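Local atomic coordinates of racemase (Pseudovibrio sp. JE062, PDB entry 3MKC), a protein that belongs to the enolase superfamily, carrying a mandelate racemase-like N-terminal domain and a barrel-type C-terminal domain. Residues V9-I15 with A75-I81; M208-Y214 with L234-T240; L297-T301 with Y328-N334; E339-P343 with E358-V362. All blocks are in the same frame, centred on the assembly; numbering follows the deposited sequence.

Contact 1 (V9-I15 with A75-I81)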
loop_
_atom_site.group_PDB
_atom_site.type_symbol
_atom_site.label_atom_id
_atom_site.label_comp_id
_atom_site.label_asym_id
_atom_site.label_seq_id
_atom_site.Cartn_x
_atom_site.Cartn_y
_atom_site.Cartn_z
ATOM N N VAL A 9 -7.007 17.093 22.396
ATOM C CA VAL A 9 -6.455 15.743 22.386
ATOM C C VAL A 9 -7.242 14.945 23.414
ATOM O O VAL A 9 -6.823 14.801 24.562
ATOM C CB VAL A 9 -4.960 15.755 22.755
ATOM C CG1 VAL A 9 -4.374 14.364 22.621
ATOM C CG2 VAL A 9 -4.228 16.723 21.857
ATOM N N ALA A 10 -8.400 14.446 22.994
ATOM C CA ALA A 10 -9.283 13.682 23.874
ATOM C C ALA A 10 -9.104 12.183 23.684
ATOM O O ALA A 10 -8.681 11.734 22.622
ATOM C CB ALA A 10 -10.729 14.069 23.612
ATOM N N PRO A 11 -9.462 11.386 24.707
ATOM C CA PRO A 11 -9.332 9.928 24.649
ATOM C C PRO A 11 -10.234 9.282 23.612
ATOM O O PRO A 11 -11.290 9.816 23.261
ATOM C CB PRO A 11 -9.709 9.478 26.066
ATOM C CG PRO A 11 -9.524 10.719 26.911
ATOM C CD PRO A 11 -10.026 11.800 26.000
ATOM N N ILE A 12 -9.808 8.121 23.130
ATOM C CA ILE A 12 -10.576 7.363 22.154
ATOM C C ILE A 12 -11.807 6.805 22.867
ATOM O O ILE A 12 -11.692 6.223 23.945
ATOM C CB ILE A 12 -9.738 6.192 21.593
ATOM C CG1 ILE A 12 -8.564 6.747 20.790
ATOM C CG2 ILE A 12 -10.612 5.269 20.750
ATOM C CD1 ILE A 12 -7.625 5.682 20.263
ATOM N N LYS A 13 -12.979 6.992 22.270
ATOM C CA LYS A 13 -14.213 6.498 22.869
ATOM C C LYS A 13 -14.660 5.182 22.240
ATOM O O LYS A 13 -15.136 4.280 22.932
ATOM C CB LYS A 13 -15.323 7.540 22.719
ATOM C CG LYS A 13 -16.666 7.100 23.288
ATOM C CD LYS A 13 -17.697 8.200 23.131
ATOM C CE LYS A 13 -19.058 7.786 23.655
ATOM N NZ LYS A 13 -19.993 8.947 23.617
ATOM N N SER A 14 -14.507 5.069 20.926
ATOM C CA SER A 14 -14.918 3.853 20.245
ATOM C C SER A 14 -14.131 3.579 18.976
ATOM O O SER A 14 -13.520 4.475 18.389
ATOM C CB SER A 14 -16.409 3.919 19.899
ATOM O OG SER A 14 -16.657 4.870 18.873
ATOM N N ILE A 15 -14.152 2.320 18.563
ATOM C CA ILE A 15 -13.479 1.895 17.352
ATOM C C ILE A 15 -14.431 0.942 16.653
ATOM O O ILE A 15 -14.781 -0.121 17.183
ATOM C CB ILE A 15 -12.144 1.187 17.651
ATOM C CG1 ILE A 15 -11.174 2.176 18.311
ATOM C CG2 ILE A 15 -11.544 0.643 16.351
ATOM C CD1 ILE A 15 -9.784 1.609 18.579
ATOM N N ALA A 75 -6.760 0.218 22.843
ATOM C CA ALA A 75 -6.764 1.543 22.234
ATOM C C ALA A 75 -7.813 2.433 22.902
ATOM O O ALA A 75 -7.588 3.623 23.111
ATOM C CB ALA A 75 -7.055 1.432 20.745
ATOM N N ILE A 76 -8.958 1.847 23.236
ATOM C CA ILE A 76 -10.034 2.587 23.889
ATOM C C ILE A 76 -9.524 3.287 25.148
ATOM O O ILE A 76 -8.870 2.671 25.994
ATOM C CB ILE A 76 -11.194 1.652 24.296
ATOM C CG1 ILE A 76 -11.690 0.872 23.082
ATOM C CG2 ILE A 76 -12.325 2.469 24.923
ATOM C CD1 ILE A 76 -12.228 1.732 21.976
ATOM N N GLY A 77 -9.822 4.574 25.265
ATOM C CA GLY A 77 -9.390 5.328 26.428
ATOM C C GLY A 77 -8.074 6.063 26.260
ATOM O O GLY A 77 -7.797 7.014 26.992
ATOM N N ARG A 78 -7.268 5.641 25.290
ATOM C CA ARG A 78 -5.965 6.256 25.054
ATOM C C ARG A 78 -6.055 7.546 24.244
ATOM O O ARG A 78 -7.017 7.767 23.507
ATOM C CB ARG A 78 -5.038 5.268 24.323
ATOM C CG ARG A 78 -4.759 3.960 25.073
ATOM C CD ARG A 78 -4.019 4.216 26.376
ATOM N NE ARG A 78 -2.694 4.791 26.163
ATOM C CZ ARG A 78 -1.622 4.088 25.806
ATOM N NH1 ARG A 78 -1.719 2.776 25.623
ATOM N NH2 ARG A 78 -0.450 4.695 25.633
ATOM N N LEU A 79 -5.048 8.403 24.399
ATOM C CA LEU A 79 -4.996 9.658 23.658
ATOM C C LEU A 79 -4.422 9.310 22.285
ATOM O O LEU A 79 -3.326 8.757 22.191
ATOM C CB LEU A 79 -4.097 10.659 24.389
ATOM C CG LEU A 79 -4.547 10.981 25.822
ATOM C CD1 LEU A 79 -3.560 11.927 26.498
ATOM C CD2 LEU A 79 -5.935 11.593 25.785
ATOM N N PRO A 80 -5.162 9.627 21.208
ATOM C CA PRO A 80 -4.820 9.379 19.801
ATOM C C PRO A 80 -3.418 9.801 19.375
ATOM O O PRO A 80 -2.857 9.238 18.432
ATOM C CB PRO A 80 -5.897 10.151 19.045
ATOM C CG PRO A 80 -7.056 10.117 19.979
ATOM C CD PRO A 80 -6.403 10.413 21.295
ATOM N N ILE A 81 -2.863 10.792 20.066
ATOM C CA ILE A 81 -1.534 11.300 19.755
ATOM C C ILE A 81 -0.409 10.294 20.040
ATOM O O ILE A 81 0.653 10.371 19.430
ATOM C CB ILE A 81 -1.255 12.617 20.526
ATOM C CG1 ILE A 81 0.117 13.177 20.145
ATOM C CG2 ILE A 81 -1.303 12.369 22.029
ATOM C CD1 ILE A 81 0.272 13.493 18.674
#
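Ile-12 meets the loop 75-81 at the start of strand 12-22, an edge strand of the three-stranded antiparallel sheet in the mandelate racemase-like N-terminal domain. A type II beta turn from Ala-75 to Arg-78 lies against this strand, and two backbone bonds fasten it: Ile-12 N donates to Arg-78 O at 2.8 Å, while Gly-77 N donates to Ile-12 O. Both strand bonds thus fall on a single residue, and the positive phi of Gly-77 (94°) suits a residue without a CB.

The side chain of Ile-12 then runs along the turn. Its CB faces both Ala-75 O and Arg-78 O, 3.7 Å from each. From there CG2 branches to Ile-76 CD1, and CG1 lies 3.3 Å from Arg-78 O and passes Pro-80 CG, the two side chains running in opposite directions. With chi2 extended (176°), CD1 reaches Ala-75 O at 3.5 Å, and helix 102-122 contributes Leu-114 to the same isoleucine.

Farther along the strand, Ile-76, though its CB points away, bends so that its CD1 lies 3.8 Å from Ile-15 CG1. Toward the N terminus, Leu-79 CD2 lies beside the Pro-11 ring, and Val-9 CG1 meets Ile-81 CG2 at 3.7 Å. Lys-13 and Ser-14 both face Thr-37 of the neighbouring strand in a classic beta bulge. Finally, Ile-15 CD1 presses on Ala-75 CB at 3.5 Å, closer than ordinary carbon packing.

Contact 2 (M208-Y214 with L234-T240)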
loop_
_atom_site.group_PDB
_atom_site.type_symbol
_atom_site.label_atom_id
_atom_site.label_comp_id
_atom_site.label_asym_id
_atom_site.label_seq_id
_atom_site.Cartn_x
_atom_site.Cartn_y
_atom_site.Cartn_z
HETATM N N MSE A 208 9.084 2.228 -16.343
HETATM C CA MSE A 208 8.135 1.130 -16.453
HETATM C C MSE A 208 8.471 -0.011 -15.512
HETATM O O MSE A 208 9.560 -0.583 -15.584
HETATM C CB MSE A 208 8.111 0.600 -17.884
HETATM C CG MSE A 208 7.070 -0.484 -18.131
HETATM SE SE MSE A 208 6.922 -0.922 -20.009
HETATM C CE MSE A 208 7.196 -2.807 -19.954
HETATM N N MSE A 209 7.520 -0.335 -14.643
HETATM C CA MSE A 209 7.666 -1.421 -13.680
HETATM C C MSE A 209 6.857 -2.610 -14.178
HETATM O O MSE A 209 5.943 -2.443 -14.986
HETATM C CB MSE A 209 7.143 -1.001 -12.311
HETATM C CG MSE A 209 7.980 0.086 -11.634
HETATM SE SE MSE A 209 7.713 1.892 -12.265
HETATM C CE MSE A 209 7.882 2.778 -10.591
ATOM N N VAL A 210 7.188 -3.806 -13.704
ATOM C CA VAL A 210 6.469 -5.002 -14.140
ATOM C C VAL A 210 6.103 -5.933 -12.987
ATOM O O VAL A 210 6.943 -6.252 -12.140
ATOM C CB VAL A 210 7.299 -5.807 -15.166
ATOM C CG1 VAL A 210 6.468 -6.969 -15.707
ATOM C CG2 VAL A 210 7.749 -4.896 -16.304
ATOM N N ASP A 211 4.843 -6.358 -12.975
ATOM C CA ASP A 211 4.312 -7.269 -11.967
ATOM C C ASP A 211 4.094 -8.596 -12.678
ATOM O O ASP A 211 3.221 -8.707 -13.541
ATOM C CB ASP A 211 2.981 -6.729 -11.423
ATOM C CG ASP A 211 2.313 -7.673 -10.428
ATOM O OD1 ASP A 211 2.870 -8.749 -10.132
ATOM O OD2 ASP A 211 1.217 -7.329 -9.937
ATOM N N TYR A 212 4.895 -9.595 -12.329
ATOM C CA TYR A 212 4.791 -10.901 -12.965
ATOM C C TYR A 212 3.734 -11.796 -12.315
ATOM O O TYR A 212 3.504 -12.923 -12.752
ATOM C CB TYR A 212 6.172 -11.568 -12.976
ATOM C CG TYR A 212 7.184 -10.807 -13.812
ATOM C CD1 TYR A 212 7.350 -11.081 -15.168
ATOM C CD2 TYR A 212 7.945 -9.787 -13.253
ATOM C CE1 TYR A 212 8.257 -10.353 -15.949
ATOM C CE2 TYR A 212 8.846 -9.057 -14.015
ATOM C CZ TYR A 212 9.000 -9.342 -15.365
ATOM O OH TYR A 212 9.898 -8.615 -16.121
ATOM N N LEU A 213 3.084 -11.270 -11.280
ATOM C CA LEU A 213 2.024 -11.977 -10.572
ATOM C C LEU A 213 2.311 -13.411 -10.143
ATOM O O LEU A 213 1.455 -14.292 -10.273
ATOM C CB LEU A 213 0.731 -11.937 -11.399
ATOM C CG LEU A 213 0.062 -10.563 -11.444
ATOM C CD1 LEU A 213 -0.948 -10.500 -12.592
ATOM C CD2 LEU A 213 -0.610 -10.289 -10.105
ATOM N N TYR A 214 3.522 -13.643 -9.646
ATOM C CA TYR A 214 3.901 -14.949 -9.130
ATOM C C TYR A 214 3.727 -16.115 -10.098
ATOM O O TYR A 214 3.327 -17.204 -9.693
ATOM C CB TYR A 214 3.094 -15.214 -7.857
ATOM C CG TYR A 214 3.202 -14.096 -6.842
ATOM C CD1 TYR A 214 4.375 -13.900 -6.120
ATOM C CD2 TYR A 214 2.145 -13.200 -6.636
ATOM C CE1 TYR A 214 4.502 -12.853 -5.225
ATOM C CE2 TYR A 214 2.263 -12.141 -5.738
ATOM C CZ TYR A 214 3.451 -11.975 -5.036
ATOM O OH TYR A 214 3.600 -10.928 -4.162
ATOM N N LEU A 234 13.903 -1.594 -17.444
ATOM C CA LEU A 234 12.732 -1.572 -16.571
ATOM C C LEU A 234 13.138 -1.167 -15.151
ATOM O O LEU A 234 14.245 -1.473 -14.699
ATOM C CB LEU A 234 12.065 -2.953 -16.581
ATOM C CG LEU A 234 11.680 -3.444 -17.989
ATOM C CD1 LEU A 234 11.149 -4.869 -17.929
ATOM C CD2 LEU A 234 10.629 -2.504 -18.589
ATOM N N TYR A 235 12.238 -0.477 -14.456
ATOM C CA TYR A 235 12.511 -0.016 -13.102
ATOM C C TYR A 235 12.618 -1.175 -12.117
ATOM O O TYR A 235 13.520 -1.198 -11.284
ATOM C CB TYR A 235 11.429 0.950 -12.629
ATOM C CG TYR A 235 11.838 1.676 -11.376
ATOM C CD1 TYR A 235 12.442 2.932 -11.443
ATOM C CD2 TYR A 235 11.689 1.081 -10.125
ATOM C CE1 TYR A 235 12.884 3.577 -10.296
ATOM C CE2 TYR A 235 12.132 1.709 -8.980
ATOM C CZ TYR A 235 12.730 2.955 -9.064
ATOM O OH TYR A 235 13.200 3.569 -7.920
ATOM N N PHE A 236 11.687 -2.120 -12.187
ATOM C CA PHE A 236 11.767 -3.270 -11.301
ATOM C C PHE A 236 10.976 -4.487 -11.744
ATOM O O PHE A 236 10.146 -4.411 -12.657
ATOM C CB PHE A 236 11.426 -2.880 -9.843
ATOM C CG PHE A 236 9.964 -2.552 -9.570
ATOM C CD1 PHE A 236 8.930 -3.393 -9.988
ATOM C CD2 PHE A 236 9.644 -1.458 -8.769
ATOM C CE1 PHE A 236 7.602 -3.147 -9.603
ATOM C CE2 PHE A 236 8.323 -1.200 -8.373
ATOM C CZ PHE A 236 7.300 -2.047 -8.790
ATOM N N ALA A 237 11.274 -5.618 -11.110
ATOM C CA ALA A 237 10.611 -6.878 -11.396
ATOM C C ALA A 237 9.892 -7.297 -10.116
ATOM O O ALA A 237 10.530 -7.670 -9.130
ATOM C CB ALA A 237 11.626 -7.919 -11.796
ATOM N N GLU A 238 8.566 -7.223 -10.150
ATOM C CA GLU A 238 7.722 -7.557 -9.005
ATOM C C GLU A 238 7.074 -8.939 -9.077
ATOM O O GLU A 238 6.711 -9.406 -10.150
ATOM C CB GLU A 238 6.618 -6.509 -8.884
ATOM C CG GLU A 238 5.551 -6.815 -7.856
ATOM C CD GLU A 238 4.472 -5.750 -7.832
ATOM O OE1 GLU A 238 4.797 -4.579 -8.110
ATOM O OE2 GLU A 238 3.311 -6.085 -7.523
ATOM N N ALA A 239 6.917 -9.571 -7.920
ATOM C CA ALA A 239 6.284 -10.878 -7.837
ATOM C C ALA A 239 6.823 -11.860 -8.873
ATOM O O ALA A 239 6.067 -12.472 -9.627
ATOM C CB ALA A 239 4.775 -10.720 -7.998
ATOM N N THR A 240 8.142 -11.995 -8.910
ATOM C CA THR A 240 8.784 -12.910 -9.840
ATOM C C THR A 240 8.685 -14.333 -9.299
ATOM O O THR A 240 8.191 -15.233 -9.975
ATOM C CB THR A 240 10.269 -12.561 -10.023
ATOM O OG1 THR A 240 10.894 -12.482 -8.737
ATOM C CG2 THR A 240 10.421 -11.225 -10.736
HETATM O O HOH W 1 10.986 -6.427 -14.986
#
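Strands 208-211 and 236-238 run parallel, their axes 4.9 Å apart at closest approach and 20° from alignment, joined by backbone bonds that include Glu-238 N to Val-210 O (2.7 Å) and Tyr-212 N to Glu-238 O. On one side of the sheet Met-209, a selenomethionine, lies over the Phe-236 ring: its CG sits 3.5 Å from the ring centroid, almost on the normal. The chain then bends at chi2 (78°), carrying SE past Tyr-235 CB; SE makes an oblique Met-aromatic contact with Tyr-235, and CE lies over that ring's face, offset toward its rim.

These strands, with helix 219-228 between them, form a beta-alpha-beta unit of the enolase-type barrel. On the opposite side of the sheet from Met-209, Leu-226 of that helix touches both Ala-237 and Tyr-212, and Tyr-212 CE2 lies 3.7 Å from Ala-237 CB. A water joins Tyr-212 OH to Phe-236 O, which also accepts from Val-210 N.

Nearer the strand ends, the carboxylates of Asp-211 and Glu-238 stack with planes 26° apart, OD2 of the first 3.4 Å from OE2 of the second. The other oxygen, Glu-238 OE1, is salt-bridged to Lys-177. Leu-213 N donates to Asp-211 OD1 from above the carboxylate plane, making an Asx turn. Beyond it, Ala-239 CB points into the centre of the Tyr-214 ring face, 3.4 Å from its centroid, while Tyr-214 N bonds to Ala-239 O.

Contact 3 (L297-T301 with Y328-N334)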
loop_
_atom_site.group_PDB
_atom_site.type_symbol
_atom_site.label_atom_id
_atom_site.label_comp_id
_atom_site.label_asym_id
_atom_site.label_seq_id
_atom_site.Cartn_x
_atom_site.Cartn_y
_atom_site.Cartn_z
ATOM N N LEU A 297 5.304 1.124 8.737
ATOM C CA LEU A 297 5.952 1.493 7.481
ATOM C C LEU A 297 7.103 2.466 7.733
ATOM O O LEU A 297 8.093 2.484 6.991
ATOM C CB LEU A 297 4.937 2.096 6.502
ATOM C CG LEU A 297 4.154 1.055 5.697
ATOM C CD1 LEU A 297 3.076 1.737 4.880
ATOM C CD2 LEU A 297 5.099 0.288 4.775
ATOM N N ARG A 298 6.981 3.273 8.780
ATOM C CA ARG A 298 8.052 4.207 9.108
ATOM C C ARG A 298 9.261 3.425 9.622
ATOM O O ARG A 298 10.394 3.700 9.238
ATOM C CB ARG A 298 7.605 5.204 10.174
ATOM C CG ARG A 298 8.664 6.240 10.490
ATOM C CD ARG A 298 8.227 7.173 11.603
ATOM N NE ARG A 298 9.097 8.341 11.670
ATOM C CZ ARG A 298 8.930 9.357 12.513
ATOM N NH1 ARG A 298 7.920 9.357 13.377
ATOM N NH2 ARG A 298 9.772 10.383 12.484
ATOM N N ARG A 299 9.024 2.454 10.505
ATOM C CA ARG A 299 10.145 1.667 11.019
ATOM C C ARG A 299 10.778 0.874 9.894
ATOM O O ARG A 299 12.002 0.778 9.792
ATOM C CB ARG A 299 9.687 0.718 12.127
ATOM C CG ARG A 299 9.503 1.426 13.460
ATOM C CD ARG A 299 9.241 0.449 14.582
ATOM N NE ARG A 299 7.892 -0.104 14.537
ATOM C CZ ARG A 299 6.929 0.209 15.404
ATOM N NH1 ARG A 299 7.164 1.074 16.378
ATOM N NH2 ARG A 299 5.736 -0.363 15.312
ATOM N N ILE A 300 9.929 0.312 9.044
ATOM C CA ILE A 300 10.386 -0.476 7.917
ATOM C C ILE A 300 11.219 0.357 6.949
ATOM O O ILE A 300 12.254 -0.092 6.460
ATOM C CB ILE A 300 9.188 -1.061 7.161
ATOM C CG1 ILE A 300 8.511 -2.116 8.036
ATOM C CG2 ILE A 300 9.631 -1.621 5.813
ATOM C CD1 ILE A 300 7.212 -2.651 7.455
ATOM N N THR A 301 10.776 1.579 6.678
ATOM C CA THR A 301 11.498 2.416 5.737
ATOM C C THR A 301 12.838 2.932 6.254
ATOM O O THR A 301 13.809 3.005 5.505
ATOM C CB THR A 301 10.627 3.606 5.287
ATOM O OG1 THR A 301 9.399 3.106 4.744
ATOM C CG2 THR A 301 11.344 4.411 4.206
ATOM N N TYR A 328 2.491 9.390 3.358
ATOM C CA TYR A 328 3.643 8.506 3.529
ATOM C C TYR A 328 4.815 8.970 2.657
ATOM O O TYR A 328 5.930 9.177 3.143
ATOM C CB TYR A 328 3.271 7.069 3.139
ATOM C CG TYR A 328 4.488 6.184 2.956
ATOM C CD1 TYR A 328 5.099 5.575 4.048
ATOM C CD2 TYR A 328 5.090 6.048 1.701
ATOM C CE1 TYR A 328 6.289 4.860 3.899
ATOM C CE2 TYR A 328 6.277 5.339 1.542
ATOM C CZ TYR A 328 6.874 4.751 2.647
ATOM O OH TYR A 328 8.073 4.085 2.513
ATOM N N GLN A 329 4.558 9.156 1.365
ATOM C CA GLN A 329 5.631 9.556 0.460
ATOM C C GLN A 329 6.269 10.887 0.827
ATOM O O GLN A 329 7.463 11.079 0.627
ATOM C CB GLN A 329 5.142 9.600 -0.990
ATOM C CG GLN A 329 6.279 9.766 -2.000
ATOM C CD GLN A 329 7.145 8.517 -2.127
ATOM O OE1 GLN A 329 7.063 7.599 -1.310
ATOM N NE2 GLN A 329 7.990 8.485 -3.154
ATOM N N PHE A 330 5.484 11.811 1.366
ATOM C CA PHE A 330 6.040 13.102 1.748
ATOM C C PHE A 330 6.965 13.049 2.961
ATOM O O PHE A 330 8.069 13.597 2.934
ATOM C CB PHE A 330 4.917 14.104 2.028
ATOM C CG PHE A 330 4.512 14.904 0.824
ATOM C CD1 PHE A 330 5.352 15.897 0.325
ATOM C CD2 PHE A 330 3.310 14.646 0.170
ATOM C CE1 PHE A 330 5.003 16.624 -0.817
ATOM C CE2 PHE A 330 2.953 15.366 -0.971
ATOM C CZ PHE A 330 3.807 16.357 -1.465
ATOM N N ALA A 331 6.527 12.370 4.015
ATOM C CA ALA A 331 7.310 12.330 5.247
ATOM C C ALA A 331 8.203 11.114 5.464
ATOM O O ALA A 331 9.220 11.214 6.148
ATOM C CB ALA A 331 6.377 12.471 6.433
ATOM N N VAL A 332 7.820 9.984 4.888
ATOM C CA VAL A 332 8.548 8.730 5.090
ATOM C C VAL A 332 9.250 8.157 3.868
ATOM O O VAL A 332 10.368 7.647 3.977
ATOM C CB VAL A 332 7.585 7.649 5.628
ATOM C CG1 VAL A 332 8.364 6.417 6.070
ATOM C CG2 VAL A 332 6.760 8.222 6.779
ATOM N N GLY A 333 8.586 8.226 2.716
ATOM C CA GLY A 333 9.138 7.687 1.481
ATOM C C GLY A 333 10.610 7.939 1.228
ATOM O O GLY A 333 11.112 9.044 1.446
ATOM N N ASN A 334 11.309 6.908 0.760
ATOM C CA ASN A 334 12.732 7.023 0.473
ATOM C C ASN A 334 13.030 6.711 -0.988
ATOM O O ASN A 334 14.194 6.572 -1.370
ATOM C CB ASN A 334 13.546 6.089 1.380
ATOM C CG ASN A 334 13.409 4.621 0.997
ATOM O OD1 ASN A 334 12.614 4.259 0.138
ATOM N ND2 ASN A 334 14.187 3.768 1.653
#
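The Tyr-328 ring meets Thr-301 at its edge, where OG1 lies in the ring plane, while one face carries backbone of its own segment: Gly-333 N sits 3.8 Å above the plane, toward the rim, with Val-332 C beside it. Leu-297 CB approaches the ring obliquely, 4.0 Å from CE1. At the edge Tyr-328 OH donates to Thr-301 OG1 across 2.8 Å, the two side chains arriving from opposite directions.

Thr-301 OG1 in turn donates a hydrogen bond to Leu-297 O at 2.7 Å, one helical turn back. That carbonyl also takes Thr-301 N, from the other face of its plane, and is gripped twice. A chi1 of -56° places OG1 opposite the carbonyl carbon, from where it can serve both partners. In this way helix 293-306 and the end of helix 319-331, two helices of the barrel-type domain, are joined by a chain of two buried hydroxyl hydrogen bonds; Val-311 of strand 310-311 touches both Thr-301 and Tyr-328.

The other branch, Thr-301 CG2, lies 3.4 Å from Val-332 O and packs against the amide of Asn-334, whose ND2 is held by Thr-305 and Val-309 O. Val-332 CG1 packs against the helix, 3.7 Å from Thr-301 CB and 3.8 Å from Arg-298 CA.

Contact 4 (E339-P343 with E358-V362)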
loop_
_atom_site.group_PDB
_atom_site.type_symbol
_atom_site.label_atom_id
_atom_site.label_comp_id
_atom_site.label_asym_id
_atom_site.label_seq_id
_atom_site.Cartn_x
_atom_site.Cartn_y
_atom_site.Cartn_z
ATOM N N GLU A 339 3.379 3.516 -5.117
ATOM C CA GLU A 339 2.213 3.038 -5.853
ATOM C C GLU A 339 0.951 3.817 -5.558
ATOM O O GLU A 339 0.618 4.082 -4.402
ATOM C CB GLU A 339 1.951 1.550 -5.604
ATOM C CG GLU A 339 0.713 1.035 -6.343
ATOM C CD GLU A 339 0.572 -0.476 -6.318
ATOM O OE1 GLU A 339 0.845 -1.085 -5.264
ATOM O OE2 GLU A 339 0.172 -1.055 -7.350
ATOM N N TYR A 340 0.248 4.170 -6.627
ATOM C CA TYR A 340 -0.987 4.916 -6.513
ATOM C C TYR A 340 -1.944 4.460 -7.608
ATOM O O TYR A 340 -1.535 4.201 -8.737
ATOM C CB TYR A 340 -0.707 6.405 -6.676
ATOM C CG TYR A 340 -1.826 7.299 -6.200
ATOM C CD1 TYR A 340 -1.908 7.694 -4.866
ATOM C CD2 TYR A 340 -2.797 7.761 -7.087
ATOM C CE1 TYR A 340 -2.929 8.533 -4.426
ATOM C CE2 TYR A 340 -3.824 8.599 -6.659
ATOM C CZ TYR A 340 -3.882 8.981 -5.330
ATOM O OH TYR A 340 -4.890 9.803 -4.905
ATOM N N VAL A 341 -3.216 4.337 -7.259
ATOM C CA VAL A 341 -4.229 3.951 -8.225
ATOM C C VAL A 341 -5.055 5.214 -8.418
ATOM O O VAL A 341 -5.618 5.756 -7.467
ATOM C CB VAL A 341 -5.107 2.789 -7.696
ATOM C CG1 VAL A 341 -5.782 3.185 -6.395
ATOM C CG2 VAL A 341 -6.144 2.399 -8.747
ATOM N N HIS A 342 -5.087 5.708 -9.648
ATOM C CA HIS A 342 -5.811 6.929 -9.953
ATOM C C HIS A 342 -7.162 6.617 -10.591
ATOM O O HIS A 342 -7.286 5.667 -11.361
ATOM C CB HIS A 342 -4.966 7.801 -10.884
ATOM C CG HIS A 342 -5.489 9.190 -11.049
ATOM N ND1 HIS A 342 -6.583 9.487 -11.836
ATOM C CD2 HIS A 342 -5.095 10.362 -10.496
ATOM C CE1 HIS A 342 -6.839 10.780 -11.757
ATOM N NE2 HIS A 342 -5.950 11.334 -10.950
ATOM N N PRO A 343 -8.194 7.417 -10.267
ATOM C CA PRO A 343 -9.559 7.258 -10.785
ATOM C C PRO A 343 -9.693 7.294 -12.306
ATOM O O PRO A 343 -10.524 6.589 -12.874
ATOM C CB PRO A 343 -10.312 8.403 -10.118
ATOM C CG PRO A 343 -9.597 8.561 -8.823
ATOM C CD PRO A 343 -8.153 8.483 -9.251
ATOM N N GLU A 358 -10.638 13.765 -3.581
ATOM C CA GLU A 358 -9.580 13.041 -4.280
ATOM C C GLU A 358 -8.470 14.052 -4.550
ATOM O O GLU A 358 -8.737 15.154 -5.040
ATOM C CB GLU A 358 -10.111 12.501 -5.614
ATOM C CG GLU A 358 -9.145 11.619 -6.383
ATOM C CD GLU A 358 -8.930 10.280 -5.712
ATOM O OE1 GLU A 358 -9.936 9.651 -5.318
ATOM O OE2 GLU A 358 -7.764 9.855 -5.585
ATOM N N ALA A 359 -7.232 13.691 -4.228
ATOM C CA ALA A 359 -6.109 14.596 -4.444
ATOM C C ALA A 359 -5.903 14.842 -5.934
ATOM O O ALA A 359 -5.954 13.914 -6.740
ATOM C CB ALA A 359 -4.842 14.015 -3.834
ATOM N N GLU A 360 -5.658 16.094 -6.296
ATOM C CA GLU A 360 -5.453 16.439 -7.694
ATOM C C GLU A 360 -4.031 16.154 -8.160
ATOM O O GLU A 360 -3.060 16.667 -7.602
ATOM C CB GLU A 360 -5.802 17.913 -7.939
ATOM C CG GLU A 360 -7.296 18.222 -7.813
ATOM C CD GLU A 360 -7.654 19.638 -8.253
ATOM O OE1 GLU A 360 -7.767 20.542 -7.387
ATOM O OE2 GLU A 360 -7.816 19.843 -9.477
ATOM N N LEU A 361 -3.918 15.317 -9.184
ATOM C CA LEU A 361 -2.620 14.965 -9.742
ATOM C C LEU A 361 -2.273 16.043 -10.764
ATOM O O LEU A 361 -2.946 16.178 -11.788
ATOM C CB LEU A 361 -2.696 13.597 -10.419
ATOM C CG LEU A 361 -1.365 12.989 -10.860
ATOM C CD1 LEU A 361 -0.516 12.684 -9.632
ATOM C CD2 LEU A 361 -1.617 11.723 -11.661
ATOM N N VAL A 362 -1.236 16.818 -10.473
ATOM C CA VAL A 362 -0.815 17.900 -11.358
ATOM C C VAL A 362 0.563 17.641 -11.955
ATOM O O VAL A 362 1.546 17.501 -11.227
ATOM C CB VAL A 362 -0.776 19.248 -10.601
ATOM C CG1 VAL A 362 -0.304 20.352 -11.528
ATOM C CG2 VAL A 362 -2.160 19.576 -10.041
HETATM O O HOH W 2 -6.251 11.205 -2.798
#
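Tyr-340 and Glu-358 reach for each other from opposite directions, the phenol ring and the carboxylate turned 77° apart, and Tyr-340 OH comes to 3.0 Å from Glu-358 OE2. With CG of Tyr-340 opposite the backbone N (chi1 -164°), the ring extends from the end of strand 339-340 across to the loop 358-362. Glu-358 answers by bending at chi2 (70°), which turns its carboxylate back toward the tyrosine and proline. A water completes the link: it donates to Tyr-340 OH and accepts from Ala-359 N at 3.0 Å, joining the strand's side chain to the loop's backbone.

Pro-343 and Glu-358 also approach from opposite directions, with Pro-343 CG 3.6 Å from Glu-358 CD, so that the proline ring packs against the carboxylate end. His-342 lies differently, crossing Leu-361 at a slant: its CD2 is 3.9 Å from Leu-361 CD2, while Leu-361 CB comes equally close to NE2 and CD2, about 4.0 Å from each. Pro-343 CD rests on one face of the imidazole, and ND1 accepts from Glu-344 N, a bond that helps fix the ring's rotation.

The contact joins a strand of the barrel-type domain, paired with strand 137-143, to the segment leading into strand 366-367; Phe-366 meets the Tyr-340 ring and also touches Ala-359 and Leu-361. Because Glu-358 OE2 forms a salt bridge with Arg-351, the carboxylate beside the phenol is probably ionised, its charge balanced by the arginine.

From the N terminus, contact 1 opens first: it closes a long loop holding two more strands of the N-terminal sheet and helix 52-59, and returns the chain to the first strand. The other three follow in series within the enolase-type C-terminal domain, none nested or crossed. Contact 2 spans a single helical crossover, contact 3 links two helices through segments 27 residues apart, and contact 4 closes the shortest loop. Contacts 2 and 4 reach the same sheet, their nearest atoms about 6 Å apart, while helix 319-331 of contact 3 leads to strand 339-340 of contact 4. Contacts 1 and 2 lie on opposite sides of the chain's centre, about 41 Å between centres.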